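Side-chain contacts in Polyphosphate:AMP phosphotransferase (Pseudomonas aeruginosa PAO1, PDB 3CZP), which transfers phosphate from inorganic polyphosphate to AMP to make ADP, a magnesium-dependent reaction, and also converts GMP to GDP less efficiently: residues G108-Q113 with D133-F138; Q75-P80 with W94-P99; E139-D144 with P345-F350. All coordinates share one frame; numbering follows the deposited sequence.

How the contacts relate
All three contacts meet within a small region, their centres about 13 to 15 Å apart. Contact 2 comes first along the chain, then contact 1, then contact 3. Contacts 1 and 2 lie wholly in the N-terminal PPK2 domain: contact 2 joins strand 72-76, outermost in the parallel sheet within this chain, to helix 91-96, and contact 1 joins helix 110-119 to helix 125-144. Contact 3 takes the end of that same helix 125-144 across to 345-350 of the second PPK2 domain. Trp94 touches residues of contacts 1 and 3. Packing within the first domain, which seems to be catalytically inactive, thus runs directly into the seam between the two fused domains.

Contact 1: residues G108-Q113 with D133-F138; sequences GNWYSQ and DAAERF
The edge of Phe138 is directed at the face of Trp110 in a T-shaped (edge-to-face) pair, with the planes at 88° and the centroid of the indole six-membered ring 5.1 Å from that of the phenyl ring. Phe138 CE2 comes closest, 3.6 Å from Trp110 CH2, over the outer part of the indole. CG of Phe138 is anti to the backbone N (chi1 177°), which swings the ring off its helix toward the indole.

The remaining apolar packing centres on Ala135. Its CB lies 3.9 Å from Trp110 CD1 and also touches the outer end of the Tyr111 ring; a methyl group is small enough to let two aromatic residues approach the helix together.

Polar bonds fix the rings from outside the pair. Glu139 OE2, one turn beyond Ala135, accepts from Trp110 NE1 and is hydrogen-bonded to Tyr111 OH, so a buried carboxylate serves both polar ends. At the helix start, Asn109 OD1 accepts weakly from Tyr111 N (3.0 Å), and Asn109 N gives a weak bond to Ser112 OG (3.3 Å).

Asn109 and Ser112 thereby form a capping box, the classic start of an alpha-helix, here following strand 103-107 of the parallel sheet after a single glycine, in a P-loop-type PPK2 domain.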
loop_
_atom_site.group_PDB
_atom_site.type_symbol
_atom_site.label_atom_id
_atom_site.label_comp_id
_atom_site.label_asym_id
_atom_site.label_seq_id
_atom_site.Cartn_x
_atom_site.Cartn_y
_atom_site.Cartn_z
ATOM N N GLY A 108 -5.002 -12.997 16.212
ATOM C CA GLY A 108 -3.903 -12.219 16.852
ATOM C C GLY A 108 -4.153 -10.721 16.800
ATOM O O GLY A 108 -3.221 -9.943 16.504
ATOM N N ASN A 109 -5.391 -10.301 17.088
ATOM C CA ASN A 109 -5.788 -8.936 16.846
ATOM C C ASN A 109 -5.408 -8.110 18.119
ATOM O O ASN A 109 -4.612 -8.548 18.936
ATOM C CB ASN A 109 -7.283 -8.921 16.496
ATOM C CG ASN A 109 -8.112 -9.688 17.520
ATOM O OD1 ASN A 109 -8.020 -9.437 18.734
ATOM N ND2 ASN A 109 -8.861 -10.637 17.057
ATOM N N TRP A 110 -5.988 -6.950 18.292
ATOM C CA TRP A 110 -5.665 -6.111 19.448
ATOM C C TRP A 110 -6.002 -6.781 20.821
ATOM O O TRP A 110 -5.266 -6.641 21.768
ATOM C CB TRP A 110 -6.315 -4.739 19.253
ATOM C CG TRP A 110 -7.690 -4.709 18.693
ATOM C CD1 TRP A 110 -8.836 -4.674 19.393
ATOM C CD2 TRP A 110 -8.064 -4.703 17.296
ATOM N NE1 TRP A 110 -9.900 -4.609 18.548
ATOM C CE2 TRP A 110 -9.465 -4.642 17.251
ATOM C CE3 TRP A 110 -7.351 -4.743 16.085
ATOM C CZ2 TRP A 110 -10.172 -4.576 16.046
ATOM C CZ3 TRP A 110 -8.060 -4.719 14.887
ATOM C CH2 TRP A 110 -9.453 -4.644 14.887
ATOM N N TYR A 111 -7.056 -7.573 20.896
ATOM C CA TYR A 111 -7.404 -8.337 22.092
ATOM C C TYR A 111 -6.407 -9.397 22.490
ATOM O O TYR A 111 -6.048 -9.487 23.666
ATOM C CB TYR A 111 -8.778 -8.950 21.928
ATOM C CG TYR A 111 -9.835 -7.913 21.781
ATOM C CD1 TYR A 111 -10.111 -7.034 22.830
ATOM C CD2 TYR A 111 -10.533 -7.766 20.620
ATOM C CE1 TYR A 111 -11.061 -6.057 22.725
ATOM C CE2 TYR A 111 -11.481 -6.784 20.498
ATOM C CZ TYR A 111 -11.776 -5.945 21.589
ATOM O OH TYR A 111 -12.749 -4.939 21.481
ATOM N N SER A 112 -5.932 -10.182 21.535
ATOM C CA SER A 112 -4.886 -11.168 21.795
ATOM C C SER A 112 -3.670 -10.445 22.335
ATOM O O SER A 112 -3.067 -10.870 23.289
ATOM C CB SER A 112 -4.488 -11.954 20.541
ATOM O OG SER A 112 -5.611 -12.237 19.730
ATOM N N GLN A 113 -3.296 -9.343 21.702
ATOM C CA GLN A 113 -2.161 -8.571 22.165
ATOM C C GLN A 113 -2.280 -8.134 23.629
ATOM O O GLN A 113 -1.391 -8.463 24.436
ATOM C CB GLN A 113 -1.942 -7.362 21.253
ATOM C CG GLN A 113 -1.502 -7.723 19.800
ATOM C CD GLN A 113 -1.073 -6.499 19.023
ATOM O OE1 GLN A 113 -1.596 -5.406 19.246
ATOM N NE2 GLN A 113 -0.145 -6.682 18.074
ATOM N N ASP A 133 -9.896 0.676 26.593
ATOM C CA ASP A 133 -10.621 1.884 26.139
ATOM C C ASP A 133 -10.261 2.264 24.692
ATOM O O ASP A 133 -11.135 2.675 23.909
ATOM C CB ASP A 133 -10.336 3.083 27.042
ATOM C CG ASP A 133 -10.890 2.937 28.451
ATOM O OD1 ASP A 133 -11.798 2.087 28.717
ATOM O OD2 ASP A 133 -10.366 3.678 29.326
ATOM N N ALA A 134 -8.992 2.160 24.335
ATOM C CA ALA A 134 -8.537 2.409 22.926
ATOM C C ALA A 134 -9.232 1.494 21.895
ATOM O O ALA A 134 -9.521 1.926 20.788
ATOM C CB ALA A 134 -6.945 2.293 22.793
ATOM N N ALA A 135 -9.513 0.261 22.283
ATOM C CA ALA A 135 -10.178 -0.684 21.447
ATOM C C ALA A 135 -11.630 -0.241 21.286
ATOM O O ALA A 135 -12.150 -0.185 20.149
ATOM C CB ALA A 135 -10.104 -2.102 22.055
ATOM N N GLU A 136 -12.265 0.109 22.404
ATOM C CA GLU A 136 -13.648 0.527 22.354
ATOM C C GLU A 136 -13.743 1.712 21.400
ATOM O O GLU A 136 -14.580 1.732 20.522
ATOM C CB GLU A 136 -14.194 0.800 23.765
ATOM C CG GLU A 136 -15.679 1.011 23.923
ATOM C CD GLU A 136 -16.177 2.380 23.467
ATOM O OE1 GLU A 136 -15.428 3.379 23.403
ATOM O OE2 GLU A 136 -17.376 2.432 23.148
ATOM N N ARG A 137 -12.862 2.697 21.536
ATOM C CA ARG A 137 -12.904 3.898 20.687
ATOM C C ARG A 137 -12.607 3.580 19.175
ATOM O O ARG A 137 -13.190 4.188 18.295
ATOM C CB ARG A 137 -11.973 4.993 21.251
ATOM C CG ARG A 137 -12.484 5.607 22.578
ATOM C CD ARG A 137 -11.619 6.780 23.097
ATOM N NE ARG A 137 -10.162 6.607 22.857
ATOM C CZ ARG A 137 -9.251 6.107 23.709
ATOM N NH1 ARG A 137 -9.567 5.710 24.913
ATOM N NH2 ARG A 137 -7.989 6.015 23.328
ATOM N N PHE A 138 -11.635 2.731 18.927
ATOM C CA PHE A 138 -11.252 2.310 17.575
ATOM C C PHE A 138 -12.467 1.610 16.941
ATOM O O PHE A 138 -12.960 2.041 15.906
ATOM C CB PHE A 138 -10.023 1.428 17.677
ATOM C CG PHE A 138 -9.546 0.859 16.378
ATOM C CD1 PHE A 138 -9.139 1.639 15.367
ATOM C CD2 PHE A 138 -9.520 -0.519 16.189
ATOM C CE1 PHE A 138 -8.727 1.094 14.173
ATOM C CE2 PHE A 138 -9.072 -1.046 15.022
ATOM C CZ PHE A 138 -8.674 -0.235 14.010
#

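Contact 2: residues Q75-P80 with W94-P99; sequences QSFLRP and WRRLPP. With ACT (acetate ion), chain F.
In Arg96, chi1 (-54°) sets CG beside the backbone N and a bend at chi2 (-51°) turns the stem, so that its methylenes are touched from two sides roughly at right angles: by the amide of Gln75, itself bent at chi2, and by CE2 and CZ of Phe77. The Gln75 side chain crosses the stem at about a right angle with its amide against CB, CG and CD, Gln75 NE2 lying 3.8 Å from Arg96 CB; amide and guanidinium planes are nearly parallel. Phe77 approaches obliquely, its CE2 3.5 Å from Arg96 CG. Arginine suits this place because its long apolar stem can pack on an aromatic ring while its charged end reaches onward.

No direct hydrogen bond joins the segments, but a water accepts from Gln75 NE2 and donates to Arg96 O at 2.7 Å, tying the side-chain amide to the backbone carbonyl of Arg96.

Arg96 NH1 and Arg96 NH2 both donate to acetate O, each at 3.1 Å and 148°, with the oxygen at the edge of the guanidinium and near its plane; the acetate is probably from the crystallisation liquor. Arg95 NE lies over one face of the Arg96 guanidinium, and the Arg95 charge may favour the anion without a bond to it. Arg95 also forms salt bridges with Glu84 and with Glu83 of the second subunit.

Around the contact, Gln75 is paired through its backbone with strand 103-107, while Phe77 makes edge-to-face pairs with Phe93 and Phe106. Phe77, just after strand 72-76, thus links helix 91-96 to strand 103-107.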
loop_
_atom_site.group_PDB
_atom_site.type_symbol
_atom_site.label_atom_id
_atom_site.label_comp_id
_atom_site.label_asym_id
_atom_site.label_seq_id
_atom_site.Cartn_x
_atom_site.Cartn_y
_atom_site.Cartn_z
ATOM N N GLN A 75 -6.037 -12.677 8.334
ATOM C CA GLN A 75 -4.775 -12.134 8.849
ATOM C C GLN A 75 -4.467 -12.647 10.250
ATOM O O GLN A 75 -5.370 -12.957 10.999
ATOM C CB GLN A 75 -4.875 -10.620 9.010
ATOM C CG GLN A 75 -5.459 -9.833 7.861
ATOM C CD GLN A 75 -4.512 -9.644 6.744
ATOM O OE1 GLN A 75 -3.319 -9.921 6.869
ATOM N NE2 GLN A 75 -5.022 -9.135 5.627
ATOM N N SER A 76 -3.174 -12.739 10.565
ATOM C CA SER A 76 -2.736 -12.699 11.955
ATOM C C SER A 76 -1.641 -11.650 12.153
ATOM O O SER A 76 -0.931 -11.302 11.205
ATOM C CB SER A 76 -2.298 -14.059 12.449
ATOM O OG SER A 76 -1.882 -13.923 13.808
ATOM N N PHE A 77 -1.562 -11.106 13.378
ATOM C CA PHE A 77 -0.769 -9.895 13.647
ATOM C C PHE A 77 0.303 -10.031 14.731
ATOM O O PHE A 77 0.878 -8.990 15.198
ATOM C CB PHE A 77 -1.681 -8.726 14.027
ATOM C CG PHE A 77 -2.615 -8.270 12.936
ATOM C CD1 PHE A 77 -3.909 -8.751 12.875
ATOM C CD2 PHE A 77 -2.227 -7.284 12.052
ATOM C CE1 PHE A 77 -4.779 -8.322 11.954
ATOM C CE2 PHE A 77 -3.123 -6.835 11.060
ATOM C CZ PHE A 77 -4.397 -7.351 11.008
ATOM N N LEU A 78 0.636 -11.259 15.103
ATOM C CA LEU A 78 1.635 -11.446 16.162
ATOM C C LEU A 78 3.060 -11.839 15.645
ATOM O O LEU A 78 3.797 -12.562 16.329
ATOM C CB LEU A 78 1.139 -12.491 17.199
ATOM C CG LEU A 78 -0.337 -12.464 17.673
ATOM C CD1 LEU A 78 -0.635 -13.635 18.650
ATOM C CD2 LEU A 78 -0.770 -11.077 18.279
ATOM N N ARG A 79 3.406 -11.430 14.429
ATOM C CA ARG A 79 4.791 -11.458 13.938
ATOM C C ARG A 79 4.951 -10.226 13.091
ATOM O O ARG A 79 4.871 -10.287 11.867
ATOM C CB ARG A 79 5.066 -12.681 13.094
ATOM C CG ARG A 79 5.184 -13.961 13.904
ATOM C CD ARG A 79 5.954 -15.028 13.130
ATOM N NE ARG A 79 6.689 -15.974 13.992
ATOM C CZ ARG A 79 6.160 -17.087 14.519
ATOM N NH1 ARG A 79 4.884 -17.394 14.295
ATOM N NH2 ARG A 79 6.924 -17.909 15.262
ATOM N N PRO A 80 5.192 -9.096 13.747
ATOM C CA PRO A 80 5.273 -7.844 13.041
ATOM C C PRO A 80 6.538 -7.751 12.210
ATOM O O PRO A 80 7.576 -8.284 12.615
ATOM C CB PRO A 80 5.306 -6.818 14.158
ATOM C CG PRO A 80 5.718 -7.511 15.322
ATOM C CD PRO A 80 5.483 -8.951 15.179
ATOM N N TRP A 94 -4.617 -0.891 10.771
ATOM C CA TRP A 94 -5.183 0.002 9.700
ATOM C C TRP A 94 -4.761 -0.465 8.311
ATOM O O TRP A 94 -5.560 -0.478 7.355
ATOM C CB TRP A 94 -4.706 1.463 9.883
ATOM C CG TRP A 94 -5.380 2.249 11.011
ATOM C CD1 TRP A 94 -4.938 2.392 12.280
ATOM C CD2 TRP A 94 -6.623 2.951 10.934
ATOM N NE1 TRP A 94 -5.842 3.150 13.012
ATOM C CE2 TRP A 94 -6.894 3.482 12.206
ATOM C CE3 TRP A 94 -7.551 3.136 9.926
ATOM C CZ2 TRP A 94 -8.032 4.263 12.479
ATOM C CZ3 TRP A 94 -8.691 3.923 10.208
ATOM C CH2 TRP A 94 -8.903 4.465 11.469
ATOM N N ARG A 95 -3.511 -0.906 8.208
ATOM C CA ARG A 95 -2.934 -1.354 6.977
ATOM C C ARG A 95 -3.706 -2.536 6.376
ATOM O O ARG A 95 -3.780 -2.679 5.123
ATOM C CB ARG A 95 -1.432 -1.680 7.152
ATOM C CG ARG A 95 -0.859 -2.366 5.968
ATOM C CD ARG A 95 0.547 -2.141 5.647
ATOM N NE ARG A 95 1.413 -3.043 6.352
ATOM C CZ ARG A 95 2.681 -3.248 6.034
ATOM N NH1 ARG A 95 3.240 -2.686 4.977
ATOM N NH2 ARG A 95 3.388 -4.075 6.760
ATOM N N ARG A 96 -4.291 -3.384 7.229
ATOM C CA ARG A 96 -4.996 -4.603 6.757
ATOM C C ARG A 96 -6.497 -4.541 6.806
ATOM O O ARG A 96 -7.166 -5.557 6.555
ATOM C CB ARG A 96 -4.579 -5.856 7.546
ATOM C CG ARG A 96 -3.103 -6.157 7.613
ATOM C CD ARG A 96 -2.476 -6.151 6.267
ATOM N NE ARG A 96 -1.028 -6.388 6.416
ATOM C CZ ARG A 96 -0.102 -6.285 5.437
ATOM N NH1 ARG A 96 -0.436 -5.914 4.186
ATOM N NH2 ARG A 96 1.185 -6.589 5.709
ATOM N N LEU A 97 -7.070 -3.363 7.012
ATOM C CA LEU A 97 -8.516 -3.290 7.002
ATOM C C LEU A 97 -9.030 -3.705 5.615
ATOM O O LEU A 97 -8.425 -3.333 4.609
ATOM C CB LEU A 97 -9.010 -1.935 7.464
ATOM C CG LEU A 97 -8.667 -1.527 8.888
ATOM C CD1 LEU A 97 -9.194 -0.130 9.108
ATOM C CD2 LEU A 97 -9.232 -2.448 10.021
ATOM N N PRO A 98 -10.155 -4.498 5.547
ATOM C CA PRO A 98 -10.669 -4.872 4.232
ATOM C C PRO A 98 -11.504 -3.746 3.685
ATOM O O PRO A 98 -12.163 -3.074 4.436
ATOM C CB PRO A 98 -11.580 -6.055 4.533
ATOM C CG PRO A 98 -11.971 -5.843 5.977
ATOM C CD PRO A 98 -11.017 -4.990 6.635
ATOM N N PRO A 99 -11.458 -3.519 2.376
ATOM C CA PRO A 99 -12.248 -2.488 1.733
ATOM C C PRO A 99 -13.760 -2.792 1.737
ATOM O O PRO A 99 -14.204 -3.945 1.903
ATOM C CB PRO A 99 -11.691 -2.464 0.304
ATOM C CG PRO A 99 -10.913 -3.765 0.144
ATOM C CD PRO A 99 -10.602 -4.297 1.471
HETATM C C ACT F . 3.235 -5.706 2.268
HETATM O O ACT F . 2.340 -6.377 2.791
HETATM O OXT ACT F . 4.378 -6.072 2.577
HETATM C CH3 ACT F . 2.961 -4.556 1.356
HETATM O O HOH W 1 -8.048 -7.936 5.770
#

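Contact 3: residues E139-D144 with P345-F350; sequences ERMLCD and PYLWRF. With EDO (1,2-ethanediol), chain G.
Leu142 and Pro345 bring the two backbones closest, their CA atoms 6.7 Å apart. Residues 139-144 form the last part of helix 125-144, whereas 345-350 begin as a type I beta turn from Pro345 to Trp348 and continue into helix 348-351. Trp348 N donates to Pro345 O at 3.0 Å across the turn. The compact ring of Pro345 offers an apolar surface to the helix and stiffens the chain as it enters the turn.

Two apolar pairs make the contact. Met141 is a selenomethionine, selenium standing in for sulfur, and its SE lies 3.6 Å from Leu347 CD1; because a second conformer is modelled, this approach is provisional. The two side chains cross at about a right angle, and the extended start of Met141 (chi1 169°, chi2 179°) carries SE out from the helix before the terminal methyl turns aside. Beside it, Leu142 CD2 meets Pro345 CG at 4.0 Å, a branch methyl against the outer carbon of the proline ring, with the two groups crossing at a slant. A long unbranched chain suits the wider reach to Leu347, and a short branched one the nearer proline.

Trp94 of helix 91-96 touches Met141, Pro345 and Leu347, adding an aromatic surface to the same cluster. On another side of helix 125-144, Arg140 NH1 makes a weak bond to O2 of a bound 1,2-ethanediol, probably from the crystallisation liquor.

With no hydrogen bond across the two segments themselves, their union rests on shape and apolar burial. They form an apolar patch in a seam between the fused PPK2 domains that also has polar ties, such as Tyr346 N to Glu145 OE1, just past the helix, and Gln344 NE2 to Leu97 O.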
loop_
_atom_site.group_PDB
_atom_site.type_symbol
_atom_site.label_atom_id
_atom_site.label_comp_id
_atom_site.label_asym_id
_atom_site.label_seq_id
_atom_site.Cartn_x
_atom_site.Cartn_y
_atom_site.Cartn_z
ATOM N N GLU A 139 -12.999 0.593 17.615
ATOM C CA GLU A 139 -14.180 -0.110 17.081
ATOM C C GLU A 139 -15.360 0.797 16.844
ATOM O O GLU A 139 -16.043 0.647 15.840
ATOM C CB GLU A 139 -14.602 -1.255 17.933
ATOM C CG GLU A 139 -13.468 -2.269 17.982
ATOM C CD GLU A 139 -13.734 -3.435 18.795
ATOM O OE1 GLU A 139 -14.863 -3.554 19.327
ATOM O OE2 GLU A 139 -12.751 -4.258 18.933
ATOM N N ARG A 140 -15.565 1.742 17.747
ATOM C CA ARG A 140 -16.714 2.669 17.586
ATOM C C ARG A 140 -16.619 3.490 16.307
ATOM O O ARG A 140 -17.636 3.745 15.629
ATOM C CB ARG A 140 -16.855 3.560 18.807
ATOM C CG ARG A 140 -18.101 4.420 18.825
ATOM C CD ARG A 140 -18.116 5.432 19.948
ATOM N NE ARG A 140 -18.458 4.727 21.176
ATOM C CZ ARG A 140 -19.705 4.487 21.605
ATOM N NH1 ARG A 140 -20.782 4.960 20.958
ATOM N NH2 ARG A 140 -19.872 3.774 22.705
HETATM N N MSE A 141 -15.401 3.926 16.001
HETATM C CA MSE A 141 -15.169 4.773 14.842
HETATM C C MSE A 141 -15.366 3.964 13.558
HETATM O O MSE A 141 -15.918 4.434 12.592
HETATM C CB MSE A 141 -13.750 5.355 14.933
HETATM C CG MSE A 141 -13.249 6.057 13.680
HETATM SE SE MSE A 141 -11.460 6.784 13.889
HETATM C CE MSE A 141 -10.589 5.201 14.626
ATOM N N LEU A 142 -14.862 2.745 13.567
ATOM C CA LEU A 142 -15.022 1.865 12.425
ATOM C C LEU A 142 -16.432 1.588 12.125
ATOM O O LEU A 142 -16.804 1.605 10.946
ATOM C CB LEU A 142 -14.360 0.534 12.643
ATOM C CG LEU A 142 -12.860 0.566 12.750
ATOM C CD1 LEU A 142 -12.350 -0.885 12.888
ATOM C CD2 LEU A 142 -12.229 1.286 11.540
ATOM N N CYS A 143 -17.208 1.317 13.161
ATOM C CA CYS A 143 -18.652 1.081 13.026
ATOM C C CYS A 143 -19.403 2.341 12.686
ATOM O O CYS A 143 -20.343 2.296 11.896
ATOM C CB CYS A 143 -19.246 0.441 14.288
ATOM S SG CYS A 143 -18.611 -1.200 14.580
ATOM N N ASP A 144 -18.997 3.468 13.263
ATOM C CA ASP A 144 -19.551 4.803 12.853
ATOM C C ASP A 144 -19.298 5.100 11.367
ATOM O O ASP A 144 -20.109 5.694 10.702
ATOM C CB ASP A 144 -18.912 5.921 13.677
ATOM C CG ASP A 144 -19.523 6.092 15.057
ATOM O OD1 ASP A 144 -20.663 5.627 15.299
ATOM O OD2 ASP A 144 -18.859 6.701 15.937
ATOM N N PRO A 345 -12.243 3.564 5.908
ATOM C CA PRO A 345 -12.653 4.615 6.819
ATOM C C PRO A 345 -11.729 5.842 6.735
ATOM O O PRO A 345 -10.556 5.725 6.397
ATOM C CB PRO A 345 -12.484 3.977 8.191
ATOM C CG PRO A 345 -11.625 2.899 7.975
ATOM C CD PRO A 345 -11.848 2.368 6.648
ATOM N N TYR A 346 -12.295 6.991 7.032
ATOM C CA TYR A 346 -11.626 8.289 6.879
ATOM C C TYR A 346 -10.125 8.346 7.248
ATOM O O TYR A 346 -9.313 8.771 6.417
ATOM C CB TYR A 346 -12.383 9.356 7.674
ATOM C CG TYR A 346 -11.812 10.746 7.538
ATOM C CD1 TYR A 346 -11.848 11.426 6.302
ATOM C CD2 TYR A 346 -11.263 11.400 8.617
ATOM C CE1 TYR A 346 -11.293 12.733 6.158
ATOM C CE2 TYR A 346 -10.748 12.699 8.481
ATOM C CZ TYR A 346 -10.777 13.354 7.261
ATOM O OH TYR A 346 -10.239 14.637 7.159
ATOM N N LEU A 347 -9.734 7.916 8.450
ATOM C CA LEU A 347 -8.304 8.105 8.877
ATOM C C LEU A 347 -7.333 7.182 8.204
ATOM O O LEU A 347 -6.136 7.372 8.324
ATOM C CB LEU A 347 -8.155 7.973 10.397
ATOM C CG LEU A 347 -8.823 9.150 11.143
ATOM C CD1 LEU A 347 -8.914 8.916 12.634
ATOM C CD2 LEU A 347 -8.138 10.556 10.713
ATOM N N TRP A 348 -7.820 6.117 7.566
ATOM C CA TRP A 348 -6.964 5.193 6.820
ATOM C C TRP A 348 -5.985 5.895 5.870
ATOM O O TRP A 348 -4.794 5.532 5.797
ATOM C CB TRP A 348 -7.865 4.180 6.070
ATOM C CG TRP A 348 -7.145 3.073 5.373
ATOM C CD1 TRP A 348 -6.878 1.811 5.837
ATOM C CD2 TRP A 348 -6.693 3.096 4.020
ATOM N NE1 TRP A 348 -6.219 1.072 4.894
ATOM C CE2 TRP A 348 -6.114 1.828 3.750
ATOM C CE3 TRP A 348 -6.717 4.058 3.006
ATOM C CZ2 TRP A 348 -5.558 1.512 2.506
ATOM C CZ3 TRP A 348 -6.196 3.719 1.749
ATOM C CH2 TRP A 348 -5.613 2.463 1.525
ATOM N N ARG A 349 -6.496 6.889 5.152
ATOM C CA ARG A 349 -5.696 7.647 4.202
ATOM C C ARG A 349 -4.550 8.376 4.891
ATOM O O ARG A 349 -3.501 8.585 4.281
ATOM C CB ARG A 349 -6.571 8.647 3.442
ATOM C CG ARG A 349 -7.385 9.565 4.339
ATOM C CD ARG A 349 -8.365 10.401 3.530
ATOM N NE ARG A 349 -9.642 9.718 3.345
ATOM C CZ ARG A 349 -10.763 10.321 2.960
ATOM N NH1 ARG A 349 -10.766 11.626 2.719
ATOM N NH2 ARG A 349 -11.880 9.622 2.818
ATOM N N PHE A 350 -4.746 8.762 6.149
ATOM C CA PHE A 350 -3.692 9.469 6.876
ATOM C C PHE A 350 -2.727 8.540 7.546
ATOM O O PHE A 350 -1.537 8.786 7.502
ATOM C CB PHE A 350 -4.319 10.455 7.862
ATOM C CG PHE A 350 -5.216 11.389 7.151
ATOM C CD1 PHE A 350 -4.668 12.342 6.344
ATOM C CD2 PHE A 350 -6.602 11.243 7.208
ATOM C CE1 PHE A 350 -5.485 13.214 5.609
ATOM C CE2 PHE A 350 -7.435 12.122 6.469
ATOM C CZ PHE A 350 -6.870 13.038 5.651
HETATM C C1 EDO G . -21.598 3.148 16.403
HETATM O O1 EDO G . -22.496 3.019 15.279
HETATM C C2 EDO G . -22.239 3.988 17.527
HETATM O O2 EDO G . -21.500 5.184 17.859
#